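Local coordinates for protein bacteriohemerythrin (PDB 4XPX) that reversibly binds oxygen at a carboxylate-bridged di-iron site and may store it or deliver it to oxygen-requiring enzymes, at residues Y53-M56 with H57-E61; N115-P118 with K119-L123. All coordinates share one frame; numbering follows the deposited sequence.

How the contacts relate
Followed from the N terminus, the chain runs through helices 7-10 and 15-34 before contact 1, which lies wholly inside helix 40-67 and joins residues 53-56 to the turn that follows, 57-61. Helix 73-95 then intervenes, and contact 2 pairs 115-118 with 119-123 around the C-terminal end of helix 103-121. Neither contact closes a loop, since each is a local contact between successive turns, and the two stand in series without nesting or crossing. What ties them is the metal site: their centres are about 15 Å apart, yet both reach the same two irons and the same two waters, joining helices 40-67 and 103-121.

Contact 1 (Y53-M56 with H57-E61); sequences YVVM and HFKSE. With FE2 (Fe (II) ion), chain C; FE2 (Fe (II) ion), chain B.
With CG1 of Val54 anti to the backbone N (chi1 170°) and CG of Phe58 anti to its carbonyl carbon (chi1 -69°), the two side chains run side by side and a methyl group is laid over a phenyl face. Val54 CG1 stands 3.8 Å from the centroid of the Phe58 ring, a CH-pi contact displaced toward the rim, where Phe58 CZ is 3.5 Å from that methyl. The backbone beneath supplies regular i to i+4 bonds, among them Phe58 N to Val54 O at 2.9 Å. Helix 73-95 packs on the same aromatic through Leu83 and Val84.

On another side of the helix the Met56 chain, bent at its second and third torsions, brings SD to 3.4 Å from Ser60 OG. Ser60 OG also lies 3.0 Å from Met56 O and is hydrogen-bonded to Gln20 NE2 of helix 15-34.

One turn spaces the two iron ligands. His57 NE2 binds one iron at 2.1 Å, while Gln20 OE1 is hydrogen-bonded to ND1, the other ring nitrogen, which probably helps to fix the ring's rotation. Glu61 spans both metals, OE2 on the iron of His57 and OE1 on the other at 2.2 Å; OE2 is also hydrogen-bonded to Tyr124 OH. This histidine and bridging glutamate on one helix are the HxxxE element of the hemerythrin four-helix bundle.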
ATOM      1  N   TYR A  53       4.703  -3.050   6.137  1.00  7.32           N
ATOM      2  CA  TYR A  53       3.283  -3.278   6.352  1.00  7.60           C
ATOM      3  C   TYR A  53       2.573  -3.535   5.049  1.00  6.82           C
ATOM      4  O   TYR A  53       1.687  -4.447   4.972  1.00  7.62           O
ATOM      5  CB  TYR A  53       2.664  -2.087   7.123  1.00  7.34           C
ATOM      6  CG  TYR A  53       1.295  -2.438   7.562  1.00  7.23           C
ATOM      7  CD1 TYR A  53       1.097  -3.129   8.712  1.00  8.84           C
ATOM      8  CD2 TYR A  53       0.179  -2.100   6.817  1.00  8.12           C
ATOM      9  CE1 TYR A  53      -0.181  -3.526   9.132  1.00  9.95           C
ATOM     10  CE2 TYR A  53      -1.090  -2.484   7.199  1.00  8.35           C
ATOM     11  CZ  TYR A  53      -1.279  -3.160   8.325  1.00  8.20           C
ATOM     12  OH  TYR A  53      -2.545  -3.519   8.692  1.00  9.92           O
ATOM     13  N   VAL A  54       2.862  -2.754   4.004  1.00  7.14           N
ATOM     14  CA  VAL A  54       2.258  -2.957   2.699  1.00  7.02           C
ATOM     15  C   VAL A  54       2.539  -4.384   2.199  1.00  7.49           C
ATOM     16  O   VAL A  54       1.621  -5.087   1.691  1.00  7.84           O
ATOM     17  CB  VAL A  54       2.716  -1.916   1.716  1.00  7.88           C
ATOM     18  CG1 VAL A  54       2.273  -2.256   0.278  1.00  8.96           C
ATOM     19  CG2 VAL A  54       2.130  -0.546   2.106  1.00  8.67           C
ATOM     20  N   VAL A  55       3.767  -4.845   2.303  1.00  7.77           N
ATOM     21  CA  VAL A  55       4.088  -6.209   1.853  1.00  8.80           C
ATOM     22  C   VAL A  55       3.286  -7.217   2.633  1.00  8.65           C
ATOM     23  O   VAL A  55       2.791  -8.210   2.019  1.00  9.55           O
ATOM     24  CB  VAL A  55       5.590  -6.412   1.923  1.00 10.24           C
ATOM     25  CG1 VAL A  55       5.970  -7.915   1.829  1.00 15.16           C
ATOM     26  CG2 VAL A  55       6.343  -5.601   0.960  1.00 12.35           C
ATOM     27  N   MET A  56       3.128  -7.033   3.913  1.00  8.50           N
ATOM     28  CA  MET A  56       2.338  -7.939   4.705  1.00 10.03           C
ATOM     29  C   MET A  56       0.880  -7.916   4.294  1.00  7.50           C
ATOM     30  O   MET A  56       0.218  -8.997   4.182  1.00  8.99           O
ATOM     31  CB  MET A  56       2.498  -7.576   6.180  1.00 10.12           C
ATOM     32  CG  MET A  56       1.799  -8.504   7.120  1.00 15.35           C
ATOM     33  SD  MET A  56       0.046  -8.132   7.250  1.00 14.79           S
ATOM     34  CE  MET A  56       0.013  -6.473   7.869  1.00 18.23           C
ATOM     35  N   HIS A  57       0.332  -6.737   3.998  1.00  7.32           N
ATOM     36  CA  HIS A  57      -1.021  -6.605   3.517  1.00  7.25           C
ATOM     37  C   HIS A  57      -1.192  -7.395   2.204  1.00  7.00           C
ATOM     38  O   HIS A  57      -2.211  -8.120   2.005  1.00  7.44           O
ATOM     39  CB  HIS A  57      -1.335  -5.134   3.312  1.00  7.24           C
ATOM     40  CG  HIS A  57      -2.609  -4.915   2.529  1.00  7.42           C
ATOM     41  ND1 HIS A  57      -3.835  -5.394   2.926  1.00  7.50           N
ATOM     42  CD2 HIS A  57      -2.823  -4.328   1.323  1.00  7.11           C
ATOM     43  CE1 HIS A  57      -4.739  -5.085   1.981  1.00  7.65           C
ATOM     44  NE2 HIS A  57      -4.151  -4.444   0.992  1.00  7.85           N
ATOM     45  N   PHE A  58      -0.274  -7.219   1.282  1.00  7.65           N
ATOM     46  CA  PHE A  58      -0.361  -7.940   0.010  1.00  7.52           C
ATOM     47  C   PHE A  58      -0.369  -9.419   0.257  1.00  8.21           C
ATOM     48  O   PHE A  58      -1.147 -10.167  -0.405  1.00  8.65           O
ATOM     49  CB  PHE A  58       0.793  -7.549  -0.908  1.00  8.19           C
ATOM     50  CG  PHE A  58       0.715  -6.108  -1.437  1.00  7.91           C
ATOM     51  CD1 PHE A  58       1.841  -5.621  -2.099  1.00  8.78           C
ATOM     52  CD2 PHE A  58      -0.409  -5.332  -1.345  1.00  8.28           C
ATOM     53  CE1 PHE A  58       1.829  -4.352  -2.657  1.00  9.18           C
ATOM     54  CE2 PHE A  58      -0.360  -4.071  -1.912  1.00  8.91           C
ATOM     55  CZ  PHE A  58       0.703  -3.590  -2.579  1.00  9.14           C
ATOM     56  N   LYS A  59       0.470  -9.921   1.125  1.00  8.59           N
ATOM     57  CA  LYS A  59       0.508 -11.357   1.451  1.00  9.92           C
ATOM     58  C   LYS A  59      -0.814 -11.777   2.018  1.00  9.59           C
ATOM     59  O   LYS A  59      -1.275 -12.920   1.748  1.00 10.05           O
ATOM     60  CB  LYS A  59       1.667 -11.644   2.372  1.00 10.61           C
ATOM     61  CG  LYS A  59       3.003 -11.589   1.757  1.00 15.88           C
ATOM     62  CD  LYS A  59       4.047 -11.861   2.864  1.00 22.74           C
ATOM     63  CE  LYS A  59       5.450 -11.764   2.336  1.00 28.06           C
ATOM     64  NZ  LYS A  59       6.211 -11.951   3.631  1.00 29.62           N
ATOM     65  N   SER A  60      -1.418 -10.960   2.850  1.00  9.65           N
ATOM     66  CA  SER A  60      -2.692 -11.315   3.435  1.00  9.50           C
ATOM     67  C   SER A  60      -3.772 -11.453   2.393  1.00  8.25           C
ATOM     68  O   SER A  60      -4.547 -12.462   2.379  1.00  9.39           O
ATOM     69  CB  SER A  60      -3.116 -10.256   4.437  1.00  9.99           C
ATOM     70  OG  SER A  60      -2.210 -10.055   5.523  1.00 11.97           O
ATOM     71  N   GLU A  61      -3.875 -10.481   1.491  1.00  8.07           N
ATOM     72  CA  GLU A  61      -4.848 -10.560   0.415  1.00  7.85           C
ATOM     73  C   GLU A  61      -4.527 -11.787  -0.468  1.00  7.98           C
ATOM     74  O   GLU A  61      -5.486 -12.515  -0.887  1.00  9.10           O
ATOM     75  CB  GLU A  61      -4.790  -9.334  -0.508  1.00  8.37           C
ATOM     76  CG  GLU A  61      -5.385  -8.072   0.104  1.00  8.04           C
ATOM     77  CD  GLU A  61      -5.453  -6.943  -0.917  1.00  7.07           C
ATOM     78  OE1 GLU A  61      -4.921  -7.098  -2.000  1.00  7.97           O
ATOM     79  OE2 GLU A  61      -6.098  -5.897  -0.551  1.00  7.32           O
TER
HETATM   80 FE   FE2 C 202      -5.268  -3.844  -0.746  1.00  7.98          FE
HETATM   81 FE   FE2 B 201      -4.598  -5.676  -3.599  1.00  7.01          FE
HETATM   82  O   HOH W   1      -3.829  -4.178  -2.069  1.00 10.45           O
HETATM   83  O   HOH W   2      -3.913  -1.752  -1.081  1.00  4.72           O

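Contact 2 (N115-P118 with K119-L123); sequences NHIP and KVDKL. With FE2 (Fe (II) ion), chain B; FE2 (Fe (II) ion), chain C.
His116 and Asp121 meet at a shared iron, and metal coordination is the first kind of interaction here. His116 NE2 binds this iron at 2.2 Å and Asp121 OD1 binds it at 2.1 Å, with the ring and carboxylate planes 90° apart. The other carboxylate oxygen, OD2, reaches the second iron, also at 2.1 Å, so Asp121 bridges the pair. Its CG lies beside the backbone N (chi1 -71°), which turns the carboxylate back along the helix toward His116. Beside the Glu61 bridge, water 1 also bridges the two irons, binding each of them; His76 and His80 complete the histidine set on the iron of His116.

Ring and van der Waals packing surrounds the same groups. Val120 CB sits over one face of the His116 ring, 3.8 Å from its centroid, in a CH-pi contact offset toward the rim, while the ring also stacks with Trp112. Ile117 CG1 makes a carbon-oxygen van der Waals approach of 3.6 Å to Asp121 OD2, and its side chain extends on to His21 and Phe25 of helix 15-34.

Backbone hydrogen bonds record a change of pitch. His116 O accepts from both Val120 N, at 2.8 Å, and Asp121 N, at 3.0 Å; Lys122 N then bonds to Ile117 O, again five residues back. This is a wider, pi-type turn, following the kink at Pro118, whose nitrogen has no hydrogen to give. At the surface, Lys119 NZ makes a weak bond to Asn115 OD1, and Asn115 ND2 is taken by Asp111 O.

Histidine and aspartate are five residues apart in sequence, and the wider turn lets both reach the same iron; the two carboxylate bridges probably offset part of the charge of the paired ferrous ions.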
ATOM      1  N   ASN A 115      -6.041   4.157  -6.976  1.00  8.00           N
ATOM      2  CA  ASN A 115      -6.485   3.370  -8.115  1.00  7.93           C
ATOM      3  C   ASN A 115      -6.671   1.897  -7.763  1.00  7.66           C
ATOM      4  O   ASN A 115      -7.544   1.231  -8.319  1.00  8.87           O
ATOM      5  CB  ASN A 115      -5.504   3.515  -9.279  1.00 20.00           C
ATOM      6  CG  ASN A 115      -5.559   4.886  -9.922  1.00 20.00           C
ATOM      7  OD1 ASN A 115      -6.484   5.197 -10.672  1.00 20.00           O
ATOM      8  ND2 ASN A 115      -4.565   5.717  -9.629  1.00 20.00           N
ATOM      9  N   HIS A 116      -5.709   1.295  -7.072  1.00  6.91           N
ATOM     10  CA  HIS A 116      -5.755  -0.144  -6.873  1.00  7.29           C
ATOM     11  C   HIS A 116      -6.935  -0.579  -6.007  1.00  7.23           C
ATOM     12  O   HIS A 116      -7.558  -1.605  -6.285  1.00  7.54           O
ATOM     13  CB  HIS A 116      -4.466  -0.571  -6.111  1.00  7.18           C
ATOM     14  CG  HIS A 116      -4.341  -2.050  -5.897  1.00  7.29           C
ATOM     15  ND1 HIS A 116      -3.858  -2.924  -6.852  1.00  7.45           N
ATOM     16  CD2 HIS A 116      -4.654  -2.792  -4.813  1.00  7.58           C
ATOM     17  CE1 HIS A 116      -3.860  -4.147  -6.326  1.00  7.37           C
ATOM     18  NE2 HIS A 116      -4.323  -4.135  -5.093  1.00  7.42           N
ATOM     19  N   ILE A 117      -7.223   0.141  -4.931  1.00  7.01           N
ATOM     20  CA  ILE A 117      -8.242  -0.343  -4.026  1.00  7.34           C
ATOM     21  C   ILE A 117      -9.616  -0.409  -4.714  1.00  7.56           C
ATOM     22  O   ILE A 117     -10.279  -1.432  -4.690  1.00  8.16           O
ATOM     23  CB  ILE A 117      -8.233   0.393  -2.690  1.00  7.30           C
ATOM     24  CG1 ILE A 117      -6.941   0.099  -1.944  1.00  8.22           C
ATOM     25  CG2 ILE A 117      -9.469  -0.018  -1.867  1.00  9.10           C
ATOM     26  CD1 ILE A 117      -6.674   1.041  -0.789  1.00  8.70           C
ATOM     27  N   PRO A 118     -10.065   0.648  -5.409  1.00  8.45           N
ATOM     28  CA  PRO A 118     -11.410   0.581  -6.037  1.00  9.50           C
ATOM     29  C   PRO A 118     -11.408  -0.310  -7.256  1.00  9.22           C
ATOM     30  O   PRO A 118     -12.468  -0.916  -7.531  1.00 11.40           O
ATOM     31  CB  PRO A 118     -11.689   2.019  -6.450  1.00 10.50           C
ATOM     32  CG  PRO A 118     -10.793   2.857  -5.603  1.00 11.09           C
ATOM     33  CD  PRO A 118      -9.587   2.050  -5.434  1.00  8.59           C
ATOM     34  N   LYS A 119     -10.334  -0.361  -8.044  1.00  9.40           N
ATOM     35  CA  LYS A 119     -10.379  -1.030  -9.341  1.00  9.47           C
ATOM     36  C   LYS A 119      -9.901  -2.464  -9.299  1.00  9.30           C
ATOM     37  O   LYS A 119     -10.116  -3.224 -10.299  1.00 10.43           O
ATOM     38  CB  LYS A 119      -9.613  -0.253 -10.434  1.00 10.77           C
ATOM     39  CG  LYS A 119     -10.128   1.112 -10.614  1.00 13.62           C
ATOM     40  CD  LYS A 119      -9.719   1.977 -11.640  1.00 24.33           C
ATOM     41  CE  LYS A 119     -10.490   3.307 -11.403  1.00 36.58           C
ATOM     42  NZ  LYS A 119      -9.677   4.371 -10.702  1.00 38.26           N
ATOM     43  N   VAL A 120      -9.178  -2.820  -8.226  1.00  8.63           N
ATOM     44  CA  VAL A 120      -8.589  -4.148  -8.144  1.00  8.16           C
ATOM     45  C   VAL A 120      -9.073  -4.826  -6.870  1.00  7.17           C
ATOM     46  O   VAL A 120      -9.656  -5.910  -6.922  1.00  9.01           O
ATOM     47  CB  VAL A 120      -7.019  -4.100  -8.229  1.00  8.15           C
ATOM     48  CG1 VAL A 120      -6.476  -5.523  -8.316  1.00  9.46           C
ATOM     49  CG2 VAL A 120      -6.582  -3.270  -9.415  1.00 10.30           C
ATOM     50  N   ASP A 121      -8.885  -4.222  -5.691  1.00  7.30           N
ATOM     51  CA  ASP A 121      -9.310  -4.868  -4.464  1.00  7.38           C
ATOM     52  C   ASP A 121     -10.809  -5.024  -4.368  1.00  7.47           C
ATOM     53  O   ASP A 121     -11.300  -6.064  -3.895  1.00  8.22           O
ATOM     54  CB  ASP A 121      -8.792  -4.135  -3.207  1.00  7.38           C
ATOM     55  CG  ASP A 121      -7.312  -4.279  -2.973  1.00  7.10           C
ATOM     56  OD1 ASP A 121      -6.673  -5.157  -3.595  1.00  7.15           O
ATOM     57  OD2 ASP A 121      -6.817  -3.481  -2.129  1.00  7.88           O
ATOM     58  N   LYS A 122     -11.604  -4.029  -4.742  1.00  8.31           N
ATOM     59  CA  LYS A 122     -13.027  -4.186  -4.586  1.00  8.87           C
ATOM     60  C   LYS A 122     -13.511  -5.421  -5.298  1.00  8.71           C
ATOM     61  O   LYS A 122     -14.596  -6.002  -4.923  1.00 10.20           O
ATOM     62  CB  LYS A 122     -13.811  -2.953  -5.052  1.00 10.10           C
ATOM     63  CG  LYS A 122     -13.790  -1.824  -4.047  1.00 11.08           C
ATOM     64  CD  LYS A 122     -14.697  -0.658  -4.586  1.00 11.64           C
ATOM     65  CE  LYS A 122     -14.613   0.538  -3.667  1.00 14.93           C
ATOM     66  NZ  LYS A 122     -15.769   1.448  -4.011  1.00 17.25           N
ATOM     67  N   LEU A 123     -12.892  -5.813  -6.382  1.00  9.37           N
ATOM     68  CA  LEU A 123     -13.364  -6.955  -7.180  1.00  9.64           C
ATOM     69  C   LEU A 123     -13.313  -8.247  -6.392  1.00  9.38           C
ATOM     70  O   LEU A 123     -14.073  -9.208  -6.764  1.00 10.07           O
ATOM     71  CB  LEU A 123     -12.549  -7.118  -8.439  1.00 10.57           C
ATOM     72  CG  LEU A 123     -12.639  -5.915  -9.370  1.00 12.65           C
ATOM     73  CD1 LEU A 123     -11.831  -6.151 -10.648  1.00 15.34           C
ATOM     74  CD2 LEU A 123     -14.028  -5.515  -9.740  1.00 18.30           C
TER
HETATM   75 FE   FE2 B 201      -4.598  -5.676  -3.599  1.00  7.01          FE
HETATM   76 FE   FE2 C 202      -5.268  -3.844  -0.746  1.00  7.98          FE
HETATM   77  O   HOH W   1      -3.829  -4.178  -2.069  1.00 10.45           O
HETATM   78  O   HOH W   2      -3.913  -1.752  -1.081  1.00  4.72           O